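Local coordinates for phosphodiesterase (Salpingoeca rosetta, PDB 7D7P), which is a mostly helical metal-binding protein of the cyclic nucleotide phosphodiesterase family, in the HD superfamily, with zinc and magnesium ions bound in the model, at residues Leu90-Trp93 / Leu94-Val97; Val113-Leu116 / His117-Leu121; Ser161-Glu164 / Leu165-Val168; Ser173-Glu176 / Asn177-His181; Asn212-Leu215 / Asn216-Met219. All blocks are in the same frame, centred on the assembly; numbering follows the deposited sequence.

Contact 1. Residues Leu90-Trp93 / Leu94-Val97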
# COMPACT_ATOMS: atom_id res chain seq x y z
N LEU A 90 34.92 13.58 25.76
CA LEU A 90 33.63 13.10 25.29
C LEU A 90 32.52 14.10 25.61
O LEU A 90 31.69 14.41 24.75
CB LEU A 90 33.31 11.74 25.92
CG LEU A 90 31.93 11.16 25.59
CD1 LEU A 90 31.84 10.77 24.12
CD2 LEU A 90 31.61 9.97 26.48
N ARG A 91 32.52 14.64 26.83
CA ARG A 91 31.49 15.61 27.20
C ARG A 91 31.68 16.94 26.47
O ARG A 91 30.70 17.60 26.11
CB ARG A 91 31.48 15.82 28.71
CG ARG A 91 31.07 14.58 29.48
CD ARG A 91 31.10 14.80 30.99
NE ARG A 91 30.63 13.62 31.71
CZ ARG A 91 29.35 13.34 31.94
NH1 ARG A 91 28.41 14.15 31.49
NH2 ARG A 91 29.02 12.25 32.60
N LYS A 92 32.94 17.34 26.26
CA LYS A 92 33.20 18.56 25.49
C LYS A 92 32.80 18.38 24.03
O LYS A 92 32.24 19.29 23.41
CB LYS A 92 34.67 18.94 25.60
CG LYS A 92 35.03 20.26 24.94
CD LYS A 92 34.25 21.42 25.54
CE LYS A 92 34.58 21.60 27.02
NZ LYS A 92 33.70 22.62 27.67
N TRP A 93 33.08 17.20 23.46
CA TRP A 93 32.63 16.90 22.10
C TRP A 93 31.11 16.91 22.01
O TRP A 93 30.53 17.49 21.08
CB TRP A 93 33.20 15.55 21.66
CG TRP A 93 32.61 15.02 20.39
CD1 TRP A 93 32.92 15.40 19.12
CD2 TRP A 93 31.63 13.98 20.27
NE1 TRP A 93 32.19 14.67 18.21
CE2 TRP A 93 31.39 13.80 18.89
CE3 TRP A 93 30.92 13.20 21.19
CZ2 TRP A 93 30.47 12.86 18.41
CZ3 TRP A 93 30.01 12.27 20.71
CH2 TRP A 93 29.80 12.11 19.34
N LEU A 94 30.43 16.29 22.99
CA LEU A 94 28.97 16.31 23.02
C LEU A 94 28.43 17.73 23.02
O LEU A 94 27.49 18.05 22.29
CB LEU A 94 28.46 15.55 24.24
CG LEU A 94 28.50 14.02 24.17
CD1 LEU A 94 28.06 13.41 25.49
CD2 LEU A 94 27.63 13.54 23.03
N GLN A 95 29.02 18.60 23.84
CA GLN A 95 28.59 20.00 23.88
C GLN A 95 28.80 20.68 22.53
O GLN A 95 27.91 21.39 22.05
CB GLN A 95 29.35 20.74 24.98
CG GLN A 95 29.02 22.22 25.08
CD GLN A 95 29.81 22.92 26.17
OE1 GLN A 95 31.00 22.67 26.35
NE2 GLN A 95 29.15 23.80 26.91
N LYS A 96 29.97 20.48 21.92
CA LYS A 96 30.23 21.11 20.63
C LYS A 96 29.31 20.58 19.54
O LYS A 96 28.91 21.33 18.65
CB LYS A 96 31.69 20.90 20.23
CG LYS A 96 32.10 21.63 18.96
CD LYS A 96 31.98 23.14 19.12
CE LYS A 96 32.53 23.87 17.89
NZ LYS A 96 32.71 25.33 18.14
N VAL A 97 28.94 19.30 19.61
CA VAL A 97 27.96 18.75 18.66
C VAL A 97 26.63 19.48 18.80
O VAL A 97 26.02 19.88 17.80
CB VAL A 97 27.80 17.23 18.86
CG1 VAL A 97 26.61 16.72 18.06
CG2 VAL A 97 29.07 16.50 18.44
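Val-97 and Leu-94 both pack against the indole of Trp-93 within helix 87-99. CG2 of Val-97 sits over one face of the indole, a CH-pi contact 3.8 Å from the centroid of the five-membered ring. The valine puts this methyl there because CG2 is anti to its own carbonyl carbon. CD2 of Leu-94 comes to the six-membered part of the ring, 3.6 Å from CZ3 of Trp-93. The other methyl of Leu-94, CD1, leans back to Leu-90 and meets its CG loosely.

The polar side-chain contact lies on the exposed side of the helix. Lys-92 and Gln-95 run side by side. The lysine chain bends at chi2 and chi3, which carries NZ to within 3.0 Å of OE1 of Gln-95. This hydrogen bond lies in the carbonyl plane of the amide.

Four i to i+4 backbone bonds complete the stretch. The shortest runs from Val-97 N to Trp-93 O, 2.8 Å.

Trp-93 also touches Ile-141 and Leu-144 of helix 133-145 and Ile-186 of helix 174-187. The helix is therefore amphipathic: its apolar side packs into the helical bundle, and the Lys-92 to Gln-95 bond stays at the surface.

Contact 2. Residues Val113-Leu116 / His117-Leu121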
# COMPACT_ATOMS: atom_id res chain seq x y z
N VAL A 113 19.93 12.84 18.89
CA VAL A 113 19.94 11.89 20.00
C VAL A 113 19.01 10.72 19.70
O VAL A 113 19.31 9.56 20.03
CB VAL A 113 19.57 12.59 21.32
CG1 VAL A 113 19.57 11.59 22.47
CG2 VAL A 113 20.54 13.73 21.59
N MET A 114 17.87 11.00 19.06
CA MET A 114 16.95 9.93 18.66
C MET A 114 17.63 8.95 17.71
O MET A 114 17.43 7.74 17.82
CB MET A 114 15.71 10.54 18.00
CG MET A 114 14.71 11.14 18.97
SD MET A 114 13.77 9.88 19.83
CE MET A 114 12.40 9.62 18.69
N VAL A 115 18.42 9.46 16.76
CA VAL A 115 19.08 8.57 15.81
C VAL A 115 20.23 7.83 16.49
O VAL A 115 20.49 6.66 16.19
CB VAL A 115 19.56 9.38 14.59
CG1 VAL A 115 20.38 8.50 13.64
CG2 VAL A 115 18.36 9.96 13.86
N LEU A 116 20.92 8.49 17.42
CA LEU A 116 21.95 7.80 18.19
C LEU A 116 21.36 6.66 19.01
O LEU A 116 21.87 5.54 19.00
CB LEU A 116 22.69 8.79 19.10
CG LEU A 116 23.56 8.12 20.16
CD1 LEU A 116 24.74 7.39 19.52
CD2 LEU A 116 24.05 9.12 21.20
N HIS A 117 20.27 6.94 19.73
CA HIS A 117 19.67 5.92 20.58
C HIS A 117 19.08 4.78 19.76
O HIS A 117 19.21 3.61 20.14
CB HIS A 117 18.60 6.54 21.48
CG HIS A 117 18.02 5.59 22.48
ND1 HIS A 117 16.91 4.81 22.20
CD2 HIS A 117 18.39 5.28 23.74
CE1 HIS A 117 16.63 4.07 23.26
NE2 HIS A 117 17.51 4.33 24.20
N THR A 118 18.43 5.10 18.64
CA THR A 118 17.86 4.06 17.79
C THR A 118 18.95 3.22 17.14
O THR A 118 18.78 2.01 16.96
CB THR A 118 16.95 4.69 16.73
OG1 THR A 118 16.00 5.55 17.37
CG2 THR A 118 16.22 3.62 15.94
N THR A 119 20.08 3.85 16.79
CA THR A 119 21.22 3.09 16.28
C THR A 119 21.75 2.14 17.35
O THR A 119 22.13 1.00 17.05
CB THR A 119 22.32 4.04 15.81
OG1 THR A 119 21.82 4.87 14.76
CG2 THR A 119 23.52 3.25 15.30
N TYR A 120 21.77 2.59 18.60
CA TYR A 120 22.20 1.73 19.70
C TYR A 120 21.25 0.55 19.87
O TYR A 120 21.68 -0.57 20.18
CB TYR A 120 22.29 2.56 20.98
CG TYR A 120 21.90 1.85 22.25
CD1 TYR A 120 22.79 1.03 22.93
CD2 TYR A 120 20.63 2.03 22.80
CE1 TYR A 120 22.44 0.40 24.10
CE2 TYR A 120 20.27 1.40 23.97
CZ TYR A 120 21.17 0.59 24.62
OH TYR A 120 20.81 -0.04 25.79
N LEU A 121 19.95 0.76 19.64
CA LEU A 121 19.00 -0.34 19.72
C LEU A 121 19.18 -1.32 18.57
O LEU A 121 19.14 -2.54 18.77
CB LEU A 121 17.56 0.20 19.74
CG LEU A 121 17.11 1.04 20.94
CD1 LEU A 121 15.75 1.66 20.67
CD2 LEU A 121 17.08 0.21 22.21
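Thr-118 and Thr-119 each turn a hydroxyl back onto the helix. OG1 of Thr-118 donates to Met-114 O at 2.7 Å, and OG1 of Thr-119 donates to Val-115 O at 2.6 Å. In both threonines the hydroxyl is anti to the carbonyl carbon (chi1 -53° and -60°), which swings it toward the preceding turn. Thr-118 N also donates to Met-114 O, and Thr-119 N to Val-115 O, each at 2.9 Å. The N and the hydroxyl approach from opposite faces of the carbonyl plane. Two bonds thus grip each oxygen, and the buried hydroxyls are satisfied without leaving the helix.

The backbone bonds from His-117 N to Val-113 O and from Tyr-120 N to Leu-116 O continue the ladder. The ring nitrogen NE2 of His-117 binds outside the helix, to Leu-51 O, and its ring stacks with Phe-56.

Packing within the turn is slight. CG1 of Val-115 reaches OG1 of Thr-119 at 4.1 Å. Most apolar groups face other helices. Val-115 and Thr-119 lie on Leu-256 and Ala-143, and Leu-116 lies on Leu-140 and Leu-144.

Threonine hydroxyls bonded to the i-4 carbonyl are typical of buried helices. Helix 109-126 is such a core helix of the phosphodiesterase fold, carrying the zinc ligand His-111 near its start.

Contact 3. Residues Ser161-Glu164 / Leu165-Val168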
# COMPACT_ATOMS: atom_id res chain seq x y z
N SER A 161 18.28 26.84 -5.64
CA SER A 161 18.70 28.20 -5.31
C SER A 161 20.16 28.46 -5.63
O SER A 161 20.62 29.60 -5.46
CB SER A 161 18.45 28.50 -3.82
OG SER A 161 19.38 27.82 -3.00
N ARG A 162 20.90 27.45 -6.07
CA ARG A 162 22.34 27.57 -6.33
C ARG A 162 23.05 28.15 -5.12
O ARG A 162 23.85 29.09 -5.21
CB ARG A 162 22.60 28.39 -7.59
CG ARG A 162 22.54 27.58 -8.87
CD ARG A 162 21.54 28.14 -9.86
NE ARG A 162 22.07 29.30 -10.57
CZ ARG A 162 21.52 29.83 -11.66
NH1 ARG A 162 20.41 29.30 -12.17
NH2 ARG A 162 22.07 30.89 -12.24
N SER A 163 22.74 27.58 -3.95
CA SER A 163 23.31 28.05 -2.70
C SER A 163 24.83 27.85 -2.70
O SER A 163 25.39 27.12 -3.52
CB SER A 163 22.69 27.32 -1.52
OG SER A 163 23.16 25.98 -1.46
N GLU A 164 25.48 28.52 -1.75
CA GLU A 164 26.92 28.36 -1.60
C GLU A 164 27.29 26.91 -1.31
O GLU A 164 28.30 26.40 -1.82
CB GLU A 164 27.45 29.29 -0.51
CG GLU A 164 28.94 29.16 -0.23
CD GLU A 164 29.80 29.44 -1.45
OE1 GLU A 164 29.39 30.27 -2.29
OE2 GLU A 164 30.89 28.84 -1.56
N LEU A 165 26.47 26.22 -0.51
CA LEU A 165 26.73 24.81 -0.24
C LEU A 165 26.58 23.98 -1.51
O LEU A 165 27.37 23.06 -1.76
CB LEU A 165 25.79 24.31 0.85
CG LEU A 165 26.39 23.43 1.95
CD1 LEU A 165 27.73 23.98 2.43
CD2 LEU A 165 25.42 23.30 3.11
N ALA A 166 25.57 24.28 -2.33
CA ALA A 166 25.41 23.59 -3.60
C ALA A 166 26.59 23.84 -4.54
O ALA A 166 26.97 22.95 -5.31
CB ALA A 166 24.10 24.01 -4.28
N LEU A 167 27.17 25.03 -4.48
CA LEU A 167 28.34 25.33 -5.31
C LEU A 167 29.58 24.60 -4.79
O LEU A 167 30.42 24.17 -5.58
CB LEU A 167 28.59 26.83 -5.35
CG LEU A 167 27.51 27.66 -6.06
CD1 LEU A 167 27.94 29.11 -6.19
CD2 LEU A 167 27.19 27.06 -7.42
N VAL A 168 29.70 24.45 -3.47
CA VAL A 168 30.85 23.75 -2.91
C VAL A 168 30.84 22.29 -3.34
O VAL A 168 31.88 21.73 -3.72
CB VAL A 168 30.85 23.88 -1.37
CG1 VAL A 168 31.82 22.87 -0.75
CG2 VAL A 168 31.21 25.30 -0.96
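The hydroxyl of Ser-163 lies between its backbone N and carbonyl carbon (chi1 73°), which turns OG forward to Ala-166 N. Ala-166 N donates to OG of Ser-163 at 3.1 Å, in a fairly straight bond. CB of Ala-166 lies 3.6 Å from OG of Ser-163. OG of Ser-163 is also hydrogen-bonded to ND1 of His-158, in the preceding helix. One hydroxyl thus links helix 155-161, through His-158, to the start of helix 164-169.

Ser-163 is the N-cap of helix 164-169. Just before it, Arg-162 has positive phi (52°) and ends the previous helix in a Schellman motif. The chain therefore leaves one helix and enters the next with almost no linker.

Backbone bonds open the new helix. Leu-167 N donates to Ser-163 O and Val-168 N donates to Glu-164 O, both at 2.9 Å.

Glu-164 folds back at chi2, and its OE2 comes 3.6 Å from CG2 of Val-168. CG of Leu-167 lies 3.4 Å from Ser-163 O. Glu-164, Leu-167 and Val-168 are all on the surface. The side chain of Leu-165 packs on Val-174 and His-178 of helix 174-187 and on His-158.

Contact 4. Residues Ser173-Glu176 / Asn177-His181. With PEG (di(hydroxyethyl)ether), chain C.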
# COMPACT_ATOMS: atom_id res chain seq x y z
N SER A 173 24.84 15.22 -3.06
CA SER A 173 24.52 15.02 -1.64
C SER A 173 24.96 16.22 -0.80
O SER A 173 25.77 16.11 0.11
CB SER A 173 25.15 13.73 -1.11
OG SER A 173 24.59 12.57 -1.71
N VAL A 174 24.40 17.38 -1.15
CA VAL A 174 24.92 18.66 -0.66
C VAL A 174 24.92 18.69 0.87
O VAL A 174 25.95 18.95 1.50
CB VAL A 174 24.11 19.83 -1.24
CG1 VAL A 174 24.54 21.14 -0.63
CG2 VAL A 174 24.25 19.87 -2.76
N LEU A 175 23.76 18.43 1.48
CA LEU A 175 23.66 18.52 2.93
C LEU A 175 24.48 17.43 3.62
O LEU A 175 25.18 17.71 4.60
CB LEU A 175 22.19 18.41 3.36
CG LEU A 175 21.33 19.65 3.15
CD1 LEU A 175 19.91 19.37 3.57
CD2 LEU A 175 21.90 20.83 3.91
N GLU A 176 24.39 16.20 3.12
CA GLU A 176 25.09 15.08 3.76
C GLU A 176 26.60 15.26 3.70
O GLU A 176 27.31 14.94 4.66
CB GLU A 176 24.66 13.76 3.12
CG GLU A 176 23.20 13.39 3.35
CD GLU A 176 22.23 14.23 2.51
OE1 GLU A 176 22.65 14.75 1.45
OE2 GLU A 176 21.06 14.37 2.92
N ASN A 177 27.12 15.76 2.57
CA ASN A 177 28.53 16.10 2.50
C ASN A 177 28.89 17.16 3.53
O ASN A 177 29.95 17.11 4.16
CB ASN A 177 28.89 16.57 1.09
CG ASN A 177 29.38 15.45 0.20
OD1 ASN A 177 30.29 14.70 0.57
ND2 ASN A 177 28.77 15.32 -0.97
N HIS A 178 27.99 18.14 3.71
CA HIS A 178 28.21 19.19 4.69
C HIS A 178 28.21 18.64 6.11
O HIS A 178 29.03 19.05 6.94
CB HIS A 178 27.14 20.27 4.53
CG HIS A 178 27.26 21.41 5.49
ND1 HIS A 178 28.39 22.17 5.61
CD2 HIS A 178 26.36 21.93 6.36
CE1 HIS A 178 28.20 23.11 6.52
NE2 HIS A 178 26.98 22.98 6.99
N HIS A 179 27.29 17.72 6.41
CA HIS A 179 27.22 17.12 7.74
C HIS A 179 28.50 16.36 8.05
O HIS A 179 29.09 16.52 9.13
CB HIS A 179 26.01 16.19 7.84
CG HIS A 179 24.70 16.85 7.52
ND1 HIS A 179 24.41 18.14 7.87
CD2 HIS A 179 23.61 16.37 6.87
CE1 HIS A 179 23.19 18.45 7.46
NE2 HIS A 179 22.68 17.39 6.85
N SER A 180 28.95 15.52 7.11
CA SER A 180 30.13 14.70 7.34
C SER A 180 31.38 15.56 7.51
O SER A 180 32.24 15.26 8.35
CB SER A 180 30.30 13.71 6.19
OG SER A 180 31.43 12.87 6.39
N HIS A 181 31.48 16.64 6.74
CA HIS A 181 32.61 17.56 6.88
C HIS A 181 32.67 18.14 8.29
O HIS A 181 33.73 18.11 8.94
CB HIS A 181 32.51 18.67 5.84
CG HIS A 181 33.42 19.84 6.11
ND1 HIS A 181 33.03 21.14 5.89
CD2 HIS A 181 34.69 19.89 6.57
CE1 HIS A 181 34.02 21.95 6.22
NE2 HIS A 181 35.04 21.22 6.63
C2 PEG C . 22.67 13.51 -4.83
O2 PEG C . 21.47 13.77 -4.16
C3 PEG C . 20.97 15.06 -4.37
C4 PEG C . 21.45 15.98 -3.26
O4 PEG C . 22.40 16.90 -3.74
O HOH W 1 20.31 15.98 5.67
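The imidazole of His-179 turns one face to Leu-175 O, one turn earlier. Leu-175 O stands 3.0 Å above the ring plane, over its centre. With CG anti to its carbonyl carbon (chi1 -56°), the ring is laid back over the preceding turn. NE2 of His-179 also passes 3.7 Å from CB of Leu-175. Leu-175 O also accepts the backbone bond from His-179 N at 2.8 Å. The ring nitrogens bond elsewhere: ND1 of His-179 bonds Leu-148 O, and NE2 of His-179 bonds a water in the ring plane at 3.0 Å. That water also donates to OE2 of Glu-176, a long bond of 3.3 Å. It bridges two side chains whose polar ends do not touch. OE1 of Glu-176 is held by ND2 of Asn-155.

Asn-177 turns its amide back to the helix start. Asn-177 N donates to Ser-173 O at 2.8 Å, while ND2 adds only a weak bond to that oxygen and has a better partner in Gln-172 O. Ser-173 is the N-cap residue, but its hydroxyl pairs with Asp-218 and makes no capping bond. A di(hydroxyethyl)ether molecule, probably from the crystallisation liquor, lies at this end. Its O4 accepts a weak bond from Val-174 N.

His-178 points its ring to Asp-149, bonding OD2 through NE2. The side chain of His-179 comes within about 4 Å of the bound magnesium ion and touches the zinc ligand Asp-147. This is consistent with a second-shell place for His-179 beside the two-metal site characteristic of the phosphodiesterase fold.

Contact 5. Residues Asn212-Leu215 / Asn216-Met219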
# COMPACT_ATOMS: atom_id res chain seq x y z
N ASN A 212 30.66 7.00 4.67
CA ASN A 212 29.72 6.21 3.88
C ASN A 212 28.34 6.19 4.52
O ASN A 212 27.32 6.25 3.82
CB ASN A 212 30.25 4.79 3.70
CG ASN A 212 29.36 3.95 2.80
OD1 ASN A 212 28.52 3.18 3.27
ND2 ASN A 212 29.53 4.10 1.49
N CYS A 213 28.27 6.09 5.85
CA CYS A 213 26.97 5.99 6.50
C CYS A 213 26.22 7.32 6.47
O CYS A 213 25.01 7.34 6.23
CB CYS A 213 27.13 5.48 7.93
SG CYS A 213 27.52 3.70 8.01
N ILE A 214 26.93 8.43 6.69
CA ILE A 214 26.26 9.73 6.64
C ILE A 214 25.82 10.06 5.21
O ILE A 214 24.70 10.56 4.99
CB ILE A 214 27.17 10.83 7.21
CG1 ILE A 214 27.29 10.68 8.73
CG2 ILE A 214 26.63 12.22 6.87
CD1 ILE A 214 28.23 11.68 9.38
N LEU A 215 26.67 9.79 4.22
CA LEU A 215 26.30 10.04 2.84
C LEU A 215 25.12 9.18 2.40
O LEU A 215 24.34 9.58 1.53
CB LEU A 215 27.49 9.81 1.91
CG LEU A 215 28.59 10.87 1.89
CD1 LEU A 215 29.70 10.48 0.94
CD2 LEU A 215 28.02 12.24 1.51
N ASN A 216 24.97 8.00 3.00
CA ASN A 216 23.84 7.13 2.68
C ASN A 216 22.57 7.51 3.42
O ASN A 216 21.54 6.85 3.23
CB ASN A 216 24.20 5.67 2.95
CG ASN A 216 24.77 4.98 1.73
OD1 ASN A 216 24.04 4.66 0.79
ND2 ASN A 216 26.08 4.76 1.73
N THR A 217 22.59 8.55 4.26
CA THR A 217 21.35 9.10 4.79
C THR A 217 20.66 10.00 3.78
O THR A 217 19.54 10.47 4.05
CB THR A 217 21.59 9.86 6.09
OG1 THR A 217 22.43 11.00 5.85
CG2 THR A 217 22.24 8.96 7.13
N ASP A 218 21.29 10.27 2.64
CA ASP A 218 20.66 11.00 1.55
C ASP A 218 19.49 10.19 1.01
O ASP A 218 19.67 9.08 0.49
CB ASP A 218 21.69 11.28 0.45
CG ASP A 218 21.13 12.15 -0.68
OD1 ASP A 218 19.94 12.50 -0.64
OD2 ASP A 218 21.91 12.47 -1.60
N MET A 219 18.28 10.75 1.13
CA MET A 219 17.08 10.04 0.67
C MET A 219 17.16 9.69 -0.81
O MET A 219 16.51 8.73 -1.25
CB MET A 219 15.84 10.89 0.95
CG MET A 219 15.60 11.19 2.42
SD MET A 219 15.47 9.71 3.44
CE MET A 219 14.20 8.81 2.55
O HOH W 2 27.31 3.17 -0.54
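The side-chain amides of Asn-212 and Asn-216 meet with their planes turned 57° apart. ND2 of Asn-216 donates to the backbone O of Asn-212 at 2.9 Å. That oxygen lies nearly in the amide plane of Asn-216, but the nitrogen stands above the plane of the Asn-212 carbonyl. Asn-216 N binds Asn-212 O at 3.0 Å from the opposite face. A water takes one hydrogen bond from ND2 of Asn-212 and another from ND2 of Asn-216, at 3.1 and 3.0 Å. It ties the two amides together. OD1 of Asn-216 is bonded to NZ of Lys-225. The Asn-216 amide is therefore held at both its oxygen and its nitrogen.

Thr-217 comes next. OG1 of Thr-217 sits between its own N and carbonyl carbon (chi1 64°) and donates to Ile-214 O; the modelled length of 2.5 Å is very short and its exact value doubtful. Thr-217 N donates to Ile-214 O at 3.0 Å, from well above the carbonyl plane. CG2 of Thr-217 rests 3.3 Å from Cys-213 O.

These bonds close the last turn of helix 200-215. The chain then passes through a type I beta turn from Leu-215 to Asp-218, with a weak bond from Asp-218 N to Leu-215 O. Asp-218 bonds Ala-220 N through OD1, while its OD2 has Ser-173 as partner.

The helix end lies between several neighbours. Ile-214, Leu-215 and Thr-217 touch helix 174-187. Cys-213 packs on Leu-256 of helix 245-260 and Met-139 of helix 133-145, and Asn-212 packs on Leu-249 and Ala-253.

In the fold
The contacts come in series along one all-helical chain. Contact 1 is on helix 87-99 and contact 2 on the next one, helix 109-126; their centres are 17 Å apart and they do not touch. Contact 3 starts helix 164-169, contact 4 starts helix 174-187, and contact 5 ends helix 200-215. These last three form a connected run. The centres of contacts 3 and 4 are 12 Å apart and those of contacts 4 and 5 are 9 Å apart, and each pair touches. Contacts 2, 4 and 5 each bring a side chain within about 5 Å of a bound zinc or magnesium ion. They gather helices 109-126, 174-187 and 200-215 round the metal site, whereas contacts 1 and 3 lie farther out.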